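Local coordinates for protein inorganic pyrophosphatase (PDB 3TR4) that probably hydrolyses inorganic pyrophosphate to two phosphate ions, using divalent metal ions, and works as a homohexamer, at residues D15-I20 with L71-L76; E29-Y34 with C55-V60; V75-P80 with V85-R90. All blocks are in the same frame, centred on the assembly; numbering follows the deposited sequence.

In the fold
The first strand, 16-23, enters the barrel and leads to strand 30-35. The chain then comes back through strand 40-46 to strand 56-59, where contact 2 closes the first loop and ties the two-stranded sheet to the barrel. The next strand, 72-75, closes the long loop of contact 1 back to 15-20, so contact 2 lies wholly within it. Contact 3 starts on Val75 and Leu76, which contact 1 also uses, and closes a short loop onto strand 86-99. Strands 56-59 and 72-75 pair side by side, and so do 16-23 and 86-99. All three contacts thus reach one curled sheet, with the manganese at one end of strand 72-75.

Contact 1: D15-I20 with L71-L76; sequences DDFNVI and LDVLVL. With MN (manganese (II) ion), chain I.
Val19 overlaps Val73 with one methyl, CG2. It sits against both branches of Val73, with Val19 CG2 to Val73 CG1 at 3.9 Å and to Val73 CG2 at 4.0 Å. The other methyl, Val19 CG1, lies anti to the backbone N (chi1 169°). From there it reaches the next inward residue, Val75, with Val19 CG1 4.2 Å from Val75 CG2. One valine therefore bridges two alternate residues of the opposing strand. Phe17 joins from the flank. Val73 CG2 lies at the edge of the Phe17 ring, near its plane, 4.0 Å from Phe17 CE2. No hydrogen bond links the segments. The two strands cross at -89°, with their axes 8.4 Å apart. This is face-to-face packing of strands that are not neighbours. Val89 and Ala109 from other strands add to the same apolar interior.

Asp72, just before Val73, points to the opposite side of the strand. Its OD2 binds the manganese ion at 2.4 Å and also takes a hydrogen bond from Lys106. Two waters and Asp104 share the ion. Water 2 also lies 3.1 Å from Asp72 OD1, but has more acceptors nearby than protons to give. On Asp72's side, Leu74 packs on helix 130-142. Such right-angled strand packing is characteristic of the curled OB-type barrel of family I pyrophosphatases, with the aspartate metal site at its rim.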
loop_
_atom_site.group_PDB
_atom_site.type_symbol
_atom_site.label_atom_id
_atom_site.label_comp_id
_atom_site.label_asym_id
_atom_site.label_seq_id
_atom_site.Cartn_x
_atom_site.Cartn_y
_atom_site.Cartn_z
ATOM N N ASP B 15 -14.516 -29.103 -10.596
ATOM C CA ASP B 15 -14.841 -27.925 -11.400
ATOM C C ASP B 15 -15.559 -26.855 -10.589
ATOM O O ASP B 15 -15.921 -25.805 -11.117
ATOM C CB ASP B 15 -15.708 -28.309 -12.599
ATOM C CG ASP B 15 -14.921 -29.008 -13.686
ATOM O OD1 ASP B 15 -15.125 -30.223 -13.880
ATOM O OD2 ASP B 15 -14.095 -28.339 -14.345
ATOM N N ASP B 16 -15.769 -27.124 -9.307
ATOM C CA ASP B 16 -16.475 -26.187 -8.449
ATOM C C ASP B 16 -16.334 -26.588 -6.991
ATOM O O ASP B 16 -17.244 -27.187 -6.412
ATOM C CB ASP B 16 -17.954 -26.119 -8.834
ATOM C CG ASP B 16 -18.751 -25.206 -7.926
ATOM O OD1 ASP B 16 -18.136 -24.377 -7.221
ATOM O OD2 ASP B 16 -19.994 -25.316 -7.919
ATOM N N PHE B 17 -15.191 -26.261 -6.400
ATOM C CA PHE B 17 -14.964 -26.587 -5.001
ATOM C C PHE B 17 -14.594 -25.359 -4.177
ATOM O O PHE B 17 -14.291 -24.297 -4.723
ATOM C CB PHE B 17 -13.939 -27.722 -4.848
ATOM C CG PHE B 17 -12.565 -27.405 -5.386
ATOM C CD1 PHE B 17 -12.260 -27.613 -6.723
ATOM C CD2 PHE B 17 -11.565 -26.945 -4.542
ATOM C CE1 PHE B 17 -10.992 -27.343 -7.213
ATOM C CE2 PHE B 17 -10.294 -26.676 -5.024
ATOM C CZ PHE B 17 -10.007 -26.874 -6.359
ATOM N N ASN B 18 -14.644 -25.507 -2.858
ATOM C CA ASN B 18 -14.397 -24.390 -1.955
ATOM C C ASN B 18 -12.938 -24.259 -1.551
ATOM O O ASN B 18 -12.243 -25.252 -1.338
ATOM C CB ASN B 18 -15.271 -24.516 -0.708
ATOM C CG ASN B 18 -16.747 -24.344 -1.015
ATOM O OD1 ASN B 18 -17.116 -23.634 -1.951
ATOM N ND2 ASN B 18 -17.598 -24.988 -0.224
ATOM N N VAL B 19 -12.477 -23.020 -1.443
ATOM C CA VAL B 19 -11.137 -22.755 -0.947
ATOM C C VAL B 19 -11.189 -21.608 0.046
ATOM O O VAL B 19 -11.814 -20.577 -0.210
ATOM C CB VAL B 19 -10.166 -22.403 -2.090
ATOM C CG1 VAL B 19 -8.858 -21.870 -1.531
ATOM C CG2 VAL B 19 -9.915 -23.630 -2.965
ATOM N N ILE B 20 -10.554 -21.803 1.194
ATOM C CA ILE B 20 -10.380 -20.722 2.148
ATOM C C ILE B 20 -8.975 -20.161 1.973
ATOM O O ILE B 20 -7.984 -20.876 2.124
ATOM C CB ILE B 20 -10.596 -21.193 3.595
ATOM C CG1 ILE B 20 -12.058 -21.601 3.801
ATOM C CG2 ILE B 20 -10.209 -20.089 4.569
ATOM C CD1 ILE B 20 -12.350 -22.225 5.155
ATOM N N LEU B 71 -6.175 -30.332 1.981
ATOM C CA LEU B 71 -5.534 -30.223 0.674
ATOM C C LEU B 71 -5.178 -28.775 0.319
ATOM O O LEU B 71 -6.032 -27.893 0.385
ATOM C CB LEU B 71 -6.458 -30.809 -0.398
ATOM C CG LEU B 71 -5.993 -30.740 -1.850
ATOM C CD1 LEU B 71 -4.676 -31.462 -2.024
ATOM C CD2 LEU B 71 -7.055 -31.328 -2.769
ATOM N N ASP B 72 -3.919 -28.543 -0.058
ATOM C CA ASP B 72 -3.442 -27.214 -0.447
ATOM C C ASP B 72 -3.906 -26.827 -1.840
ATOM O O ASP B 72 -3.984 -27.668 -2.736
ATOM C CB ASP B 72 -1.917 -27.159 -0.467
ATOM C CG ASP B 72 -1.299 -27.408 0.885
ATOM O OD1 ASP B 72 -1.985 -27.209 1.909
ATOM O OD2 ASP B 72 -0.111 -27.789 0.907
ATOM N N VAL B 73 -4.168 -25.540 -2.031
ATOM C CA VAL B 73 -4.567 -25.040 -3.337
ATOM C C VAL B 73 -3.876 -23.722 -3.660
ATOM O O VAL B 73 -3.772 -22.837 -2.810
ATOM C CB VAL B 73 -6.087 -24.840 -3.412
ATOM C CG1 VAL B 73 -6.491 -24.332 -4.787
ATOM C CG2 VAL B 73 -6.802 -26.141 -3.085
ATOM N N LEU B 74 -3.387 -23.610 -4.891
ATOM C CA LEU B 74 -2.901 -22.343 -5.417
ATOM C C LEU B 74 -3.998 -21.760 -6.298
ATOM O O LEU B 74 -4.483 -22.426 -7.217
ATOM C CB LEU B 74 -1.644 -22.568 -6.251
ATOM C CG LEU B 74 -0.499 -23.271 -5.522
ATOM C CD1 LEU B 74 0.569 -23.741 -6.503
ATOM C CD2 LEU B 74 0.091 -22.345 -4.475
ATOM N N VAL B 75 -4.396 -20.524 -6.028
ATOM C CA VAL B 75 -5.446 -19.904 -6.832
ATOM C C VAL B 75 -4.943 -18.657 -7.548
ATOM O O VAL B 75 -4.501 -17.701 -6.915
ATOM C CB VAL B 75 -6.678 -19.535 -5.987
ATOM C CG1 VAL B 75 -7.809 -19.068 -6.894
ATOM C CG2 VAL B 75 -7.120 -20.730 -5.148
ATOM N N LEU B 76 -5.002 -18.681 -8.877
ATOM C CA LEU B 76 -4.648 -17.520 -9.675
ATOM C C LEU B 76 -5.868 -16.631 -9.846
ATOM O O LEU B 76 -6.944 -17.103 -10.206
ATOM C CB LEU B 76 -4.133 -17.951 -11.045
ATOM C CG LEU B 76 -2.925 -18.888 -11.057
ATOM C CD1 LEU B 76 -2.612 -19.322 -12.480
ATOM C CD2 LEU B 76 -1.727 -18.208 -10.426
HETATM MN MN MN I . 0.314 -28.597 3.148
HETATM O O HOH W 1 -1.148 -29.946 3.133
HETATM O O HOH W 2 -0.920 -27.288 4.872
#

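Contact 2: E29-Y34 with C55-V60; sequences EVKYEY and CNYGFV
Tyr34 packs on Phe59 where the two-stranded sheet of 30-35 and 40-46 leans on the OB-type barrel of the pyrophosphatase fold. This is the tight end. Phe59 turns its ring edge to the Tyr34 CB methylene, with Phe59 CE1 to Tyr34 CB at 3.6 Å and Phe59 CZ to the same CB at 3.8 Å. Phe59 CG lies between the backbone N and the carbonyl carbon (chi1 66°), and in this position the CE1-CZ edge of the ring meets Tyr34. The two rings do not stack, since the Tyr34 ring continues outward past Phe59. There it meets Phe40 of a neighbouring subunit.

The other end is loose. Lys31 and Tyr57 are both predicted to bind substrate. Their side chains approach at the polar cleft, and no hydrogen bond joins the two segments. Lys31 also has a long, weak ion pair with Asp44. Tyr57 lies against Asp72, and the nearest atom of its side chain is about 4 Å from the manganese. The contact therefore runs from an apolar pair near a subunit interface to the probable substrate pocket. Lys31 is extended as far as CE and bends only at its last torsion (chi4 -48°). This bend leaves NZ oblique to the Tyr57 ring, 4.3 Å from Tyr57 CE2.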
loop_
_atom_site.group_PDB
_atom_site.type_symbol
_atom_site.label_atom_id
_atom_site.label_comp_id
_atom_site.label_asym_id
_atom_site.label_seq_id
_atom_site.Cartn_x
_atom_site.Cartn_y
_atom_site.Cartn_z
ATOM N N GLU B 29 5.085 -12.424 3.673
ATOM C CA GLU B 29 5.957 -11.950 4.749
ATOM C C GLU B 29 5.414 -12.432 6.086
ATOM O O GLU B 29 6.175 -12.752 7.006
ATOM C CB GLU B 29 6.084 -10.427 4.732
ATOM C CG GLU B 29 6.853 -9.885 3.531
ATOM C CD GLU B 29 7.248 -8.431 3.706
ATOM O OE1 GLU B 29 6.529 -7.552 3.182
ATOM O OE2 GLU B 29 8.277 -8.168 4.366
ATOM N N VAL B 30 4.086 -12.469 6.185
ATOM C CA VAL B 30 3.408 -13.205 7.242
ATOM C C VAL B 30 2.599 -14.298 6.577
ATOM O O VAL B 30 1.875 -14.037 5.620
ATOM C CB VAL B 30 2.412 -12.340 8.030
ATOM C CG1 VAL B 30 1.907 -13.111 9.248
ATOM C CG2 VAL B 30 3.042 -11.046 8.454
ATOM N N LYS B 31 2.714 -15.518 7.082
ATOM C CA LYS B 31 1.904 -16.615 6.577
ATOM C C LYS B 31 0.823 -16.957 7.590
ATOM O O LYS B 31 1.111 -17.173 8.764
ATOM C CB LYS B 31 2.766 -17.842 6.283
ATOM C CG LYS B 31 1.964 -19.069 5.881
ATOM C CD LYS B 31 2.863 -20.261 5.593
ATOM C CE LYS B 31 2.074 -21.399 4.958
ATOM N NZ LYS B 31 0.816 -21.690 5.703
ATOM N N TYR B 32 -0.422 -16.997 7.131
ATOM C CA TYR B 32 -1.545 -17.298 8.005
ATOM C C TYR B 32 -2.022 -18.729 7.804
ATOM O O TYR B 32 -1.797 -19.326 6.756
ATOM C CB TYR B 32 -2.703 -16.332 7.739
ATOM C CG TYR B 32 -2.377 -14.877 8.001
ATOM C CD1 TYR B 32 -2.143 -14.421 9.291
ATOM C CD2 TYR B 32 -2.314 -13.962 6.964
ATOM C CE1 TYR B 32 -1.846 -13.092 9.538
ATOM C CE2 TYR B 32 -2.020 -12.629 7.198
ATOM C CZ TYR B 32 -1.791 -12.200 8.488
ATOM O OH TYR B 32 -1.496 -10.881 8.725
ATOM N N GLU B 33 -2.684 -19.266 8.823
ATOM C CA GLU B 33 -3.351 -20.557 8.735
ATOM C C GLU B 33 -4.721 -20.417 9.373
ATOM O O GLU B 33 -4.854 -19.786 10.420
ATOM C CB GLU B 33 -2.557 -21.633 9.474
ATOM C CG GLU B 33 -1.542 -22.377 8.624
ATOM C CD GLU B 33 -0.887 -23.525 9.374
ATOM O OE1 GLU B 33 -0.764 -23.432 10.614
ATOM O OE2 GLU B 33 -0.503 -24.523 8.726
ATOM N N TYR B 34 -5.744 -20.994 8.757
ATOM C CA TYR B 34 -7.067 -20.940 9.362
ATOM C C TYR B 34 -7.240 -22.055 10.386
ATOM O O TYR B 34 -6.981 -23.225 10.101
ATOM C CB TYR B 34 -8.179 -20.996 8.310
ATOM C CG TYR B 34 -9.547 -20.828 8.926
ATOM C CD1 TYR B 34 -10.033 -19.567 9.247
ATOM C CD2 TYR B 34 -10.338 -21.931 9.218
ATOM C CE1 TYR B 34 -11.277 -19.408 9.830
ATOM C CE2 TYR B 34 -11.582 -21.782 9.800
ATOM C CZ TYR B 34 -12.046 -20.519 10.103
ATOM O OH TYR B 34 -13.287 -20.368 10.680
ATOM N N CYS B 55 0.998 -16.271 -6.200
ATOM C CA CYS B 55 -0.439 -16.430 -6.385
ATOM C C CYS B 55 -1.085 -16.574 -5.015
ATOM O O CYS B 55 -0.380 -16.644 -4.009
ATOM C CB CYS B 55 -0.739 -17.664 -7.238
ATOM S SG CYS B 55 -0.068 -19.216 -6.587
ATOM N N ASN B 56 -2.415 -16.608 -4.962
ATOM C CA ASN B 56 -3.086 -16.832 -3.688
ATOM C C ASN B 56 -2.908 -18.276 -3.256
ATOM O O ASN B 56 -2.716 -19.163 -4.088
ATOM C CB ASN B 56 -4.575 -16.487 -3.753
ATOM C CG ASN B 56 -4.834 -15.120 -4.345
ATOM O OD1 ASN B 56 -4.666 -14.093 -3.684
ATOM N ND2 ASN B 56 -5.252 -15.100 -5.601
ATOM N N TYR B 57 -2.976 -18.506 -1.951
ATOM C CA TYR B 57 -2.733 -19.832 -1.401
ATOM C C TYR B 57 -3.757 -20.131 -0.317
ATOM O O TYR B 57 -4.039 -19.286 0.532
ATOM C CB TYR B 57 -1.312 -19.906 -0.841
ATOM C CG TYR B 57 -0.953 -21.210 -0.161
ATOM C CD1 TYR B 57 -0.425 -22.271 -0.882
ATOM C CD2 TYR B 57 -1.118 -21.369 1.209
ATOM C CE1 TYR B 57 -0.084 -23.459 -0.263
ATOM C CE2 TYR B 57 -0.782 -22.553 1.837
ATOM C CZ TYR B 57 -0.266 -23.594 1.097
ATOM O OH TYR B 57 0.070 -24.772 1.722
ATOM N N GLY B 58 -4.314 -21.335 -0.347
ATOM C CA GLY B 58 -5.306 -21.720 0.639
ATOM C C GLY B 58 -5.466 -23.221 0.732
ATOM O O GLY B 58 -4.571 -23.973 0.357
ATOM N N PHE B 59 -6.618 -23.656 1.226
ATOM C CA PHE B 59 -6.894 -25.072 1.387
ATOM C C PHE B 59 -8.363 -25.360 1.118
ATOM O O PHE B 59 -9.199 -24.452 1.145
ATOM C CB PHE B 59 -6.530 -25.523 2.803
ATOM C CG PHE B 59 -7.397 -24.916 3.873
ATOM C CD1 PHE B 59 -7.078 -23.687 4.429
ATOM C CD2 PHE B 59 -8.533 -25.570 4.317
ATOM C CE1 PHE B 59 -7.875 -23.125 5.411
ATOM C CE2 PHE B 59 -9.333 -25.015 5.297
ATOM C CZ PHE B 59 -9.005 -23.793 5.845
ATOM N N VAL B 60 -8.670 -26.625 0.850
ATOM C CA VAL B 60 -10.049 -27.072 0.698
ATOM C C VAL B 60 -10.549 -27.600 2.035
ATOM O O VAL B 60 -9.990 -28.558 2.565
ATOM C CB VAL B 60 -10.165 -28.210 -0.342
ATOM C CG1 VAL B 60 -11.631 -28.548 -0.614
ATOM C CG2 VAL B 60 -9.454 -27.831 -1.624
#

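Contact 3: V75-P80 with V85-R90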
loop_
_atom_site.group_PDB
_atom_site.type_symbol
_atom_site.label_atom_id
_atom_site.label_comp_id
_atom_site.label_asym_id
_atom_site.label_seq_id
_atom_site.Cartn_x
_atom_site.Cartn_y
_atom_site.Cartn_z
ATOM N N VAL B 75 -4.396 -20.524 -6.028
ATOM C CA VAL B 75 -5.446 -19.904 -6.832
ATOM C C VAL B 75 -4.943 -18.657 -7.548
ATOM O O VAL B 75 -4.501 -17.701 -6.915
ATOM C CB VAL B 75 -6.678 -19.535 -5.987
ATOM C CG1 VAL B 75 -7.809 -19.068 -6.894
ATOM C CG2 VAL B 75 -7.120 -20.730 -5.148
ATOM N N LEU B 76 -5.002 -18.681 -8.877
ATOM C CA LEU B 76 -4.648 -17.520 -9.675
ATOM C C LEU B 76 -5.868 -16.631 -9.846
ATOM O O LEU B 76 -6.944 -17.103 -10.206
ATOM C CB LEU B 76 -4.133 -17.951 -11.045
ATOM C CG LEU B 76 -2.925 -18.888 -11.057
ATOM C CD1 LEU B 76 -2.612 -19.322 -12.480
ATOM C CD2 LEU B 76 -1.727 -18.208 -10.426
ATOM N N THR B 77 -5.695 -15.342 -9.589
ATOM C CA THR B 77 -6.787 -14.388 -9.700
ATOM C C THR B 77 -6.262 -13.086 -10.287
ATOM O O THR B 77 -5.052 -12.843 -10.276
ATOM C CB THR B 77 -7.402 -14.079 -8.325
ATOM O OG1 THR B 77 -6.392 -13.555 -7.456
ATOM C CG2 THR B 77 -7.987 -15.336 -7.701
ATOM N N PRO B 78 -7.170 -12.246 -10.805
ATOM C CA PRO B 78 -6.818 -10.930 -11.348
ATOM C C PRO B 78 -6.176 -10.033 -10.289
ATOM O O PRO B 78 -5.240 -9.302 -10.599
ATOM C CB PRO B 78 -8.171 -10.358 -11.776
ATOM C CG PRO B 78 -9.027 -11.558 -12.026
ATOM C CD PRO B 78 -8.594 -12.567 -11.010
ATOM N N VAL B 79 -6.679 -10.086 -9.058
ATOM C CA VAL B 79 -6.084 -9.331 -7.957
ATOM C C VAL B 79 -6.093 -10.154 -6.667
ATOM O O VAL B 79 -6.889 -11.082 -6.528
ATOM C CB VAL B 79 -6.812 -7.995 -7.730
ATOM C CG1 VAL B 79 -6.668 -7.099 -8.948
ATOM C CG2 VAL B 79 -8.268 -8.249 -7.430
ATOM N N PRO B 80 -5.202 -9.814 -5.718
ATOM C CA PRO B 80 -5.095 -10.609 -4.487
ATOM C C PRO B 80 -6.420 -10.693 -3.723
ATOM O O PRO B 80 -7.213 -9.752 -3.738
ATOM C CB PRO B 80 -4.053 -9.844 -3.660
ATOM C CG PRO B 80 -3.278 -9.037 -4.660
ATOM C CD PRO B 80 -4.268 -8.674 -5.729
ATOM N N VAL B 85 -10.992 -15.380 3.502
ATOM C CA VAL B 85 -12.132 -15.356 2.597
ATOM C C VAL B 85 -12.308 -16.702 1.896
ATOM O O VAL B 85 -11.333 -17.361 1.549
ATOM C CB VAL B 85 -11.969 -14.234 1.552
ATOM C CG1 VAL B 85 -13.024 -14.347 0.463
ATOM C CG2 VAL B 85 -12.038 -12.875 2.233
ATOM N N LEU B 86 -13.558 -17.109 1.706
ATOM C CA LEU B 86 -13.859 -18.347 0.993
ATOM C C LEU B 86 -14.221 -18.025 -0.453
ATOM O O LEU B 86 -14.870 -17.019 -0.724
ATOM C CB LEU B 86 -15.008 -19.090 1.678
ATOM C CG LEU B 86 -15.302 -20.520 1.216
ATOM C CD1 LEU B 86 -16.038 -21.291 2.298
ATOM C CD2 LEU B 86 -16.087 -20.532 -0.088
HETATM N N MSE B 87 -13.790 -18.871 -1.381
HETATM C CA MSE B 87 -14.115 -18.673 -2.788
HETATM C C MSE B 87 -14.321 -19.997 -3.511
HETATM O O MSE B 87 -13.802 -21.035 -3.097
HETATM C CB MSE B 87 -13.039 -17.833 -3.483
HETATM C CG MSE B 87 -11.650 -18.444 -3.478
HETATM SE SE MSE B 87 -10.320 -17.207 -4.215
HETATM C CE MSE B 87 -11.116 -16.929 -5.977
ATOM N N ARG B 88 -15.098 -19.952 -4.589
ATOM C CA ARG B 88 -15.378 -21.137 -5.378
ATOM C C ARG B 88 -14.459 -21.171 -6.590
ATOM O O ARG B 88 -14.404 -20.212 -7.363
ATOM C CB ARG B 88 -16.847 -21.147 -5.808
ATOM C CG ARG B 88 -17.816 -21.260 -4.634
ATOM C CD ARG B 88 -19.267 -21.109 -5.066
ATOM N NE ARG B 88 -19.614 -22.024 -6.148
ATOM C CZ ARG B 88 -20.153 -21.641 -7.301
ATOM N NH1 ARG B 88 -20.417 -20.360 -7.519
ATOM N NH2 ARG B 88 -20.435 -22.538 -8.236
ATOM N N VAL B 89 -13.739 -22.276 -6.751
ATOM C CA VAL B 89 -12.722 -22.381 -7.790
ATOM C C VAL B 89 -12.862 -23.656 -8.612
ATOM O O VAL B 89 -13.633 -24.554 -8.271
ATOM C CB VAL B 89 -11.294 -22.327 -7.180
ATOM C CG1 VAL B 89 -11.108 -21.056 -6.372
ATOM C CG2 VAL B 89 -11.038 -23.547 -6.313
ATOM N N ARG B 90 -12.117 -23.717 -9.709
ATOM C CA ARG B 90 -12.079 -24.896 -10.561
ATOM C C ARG B 90 -10.621 -25.221 -10.863
ATOM O O ARG B 90 -9.819 -24.317 -11.100
ATOM C CB ARG B 90 -12.864 -24.650 -11.854
ATOM C CG ARG B 90 -12.459 -23.381 -12.588
ATOM C CD ARG B 90 -13.361 -23.104 -13.789
ATOM N NE ARG B 90 -12.953 -21.893 -14.497
ATOM C CZ ARG B 90 -12.041 -21.865 -15.463
ATOM N NH1 ARG B 90 -11.442 -22.986 -15.842
ATOM N NH2 ARG B 90 -11.729 -20.717 -16.049
#
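Met87, a selenomethionine here, folds its end over Val75 and Thr77 in the OB-type barrel fold. The contact joins the loop leaving strand 72-75 to the start of strand 86-99.

Apolar contacts carry it. The Met87 chain bends at its last torsion (chi3 -58°), which lays CE against two neighbouring methyls. Met87 CE is 3.9 Å from Thr77 CG2 and 4.0 Å from Val75 CG1. The selenium follows closely, with Met87 SE to Val75 CG1 at 4.1 Å. That same valine branch serves a second residue, as Val75 CG1 is 3.9 Å from Val89 CG1. Val89 crosses Val75 at a slant, while Met87 and Val75 run past each other in opposite senses. Met87 also packs on Val43 of a neighbouring subunit, and Thr77 on Phe46 of that subunit, so this layer reaches the hexamer interface.

No hydrogen bond spans the two segments. Asn56 ND2 donates to Thr77 OG1 and to Val75 O, which fastens the loop to strand 56-59. Thr77 OG1 in turn donates to Val79 O, two residues on. This bond is 2.7 Å from Thr77 OG1 to Val79 O, with the hydroxyl well above the carbonyl plane (57°).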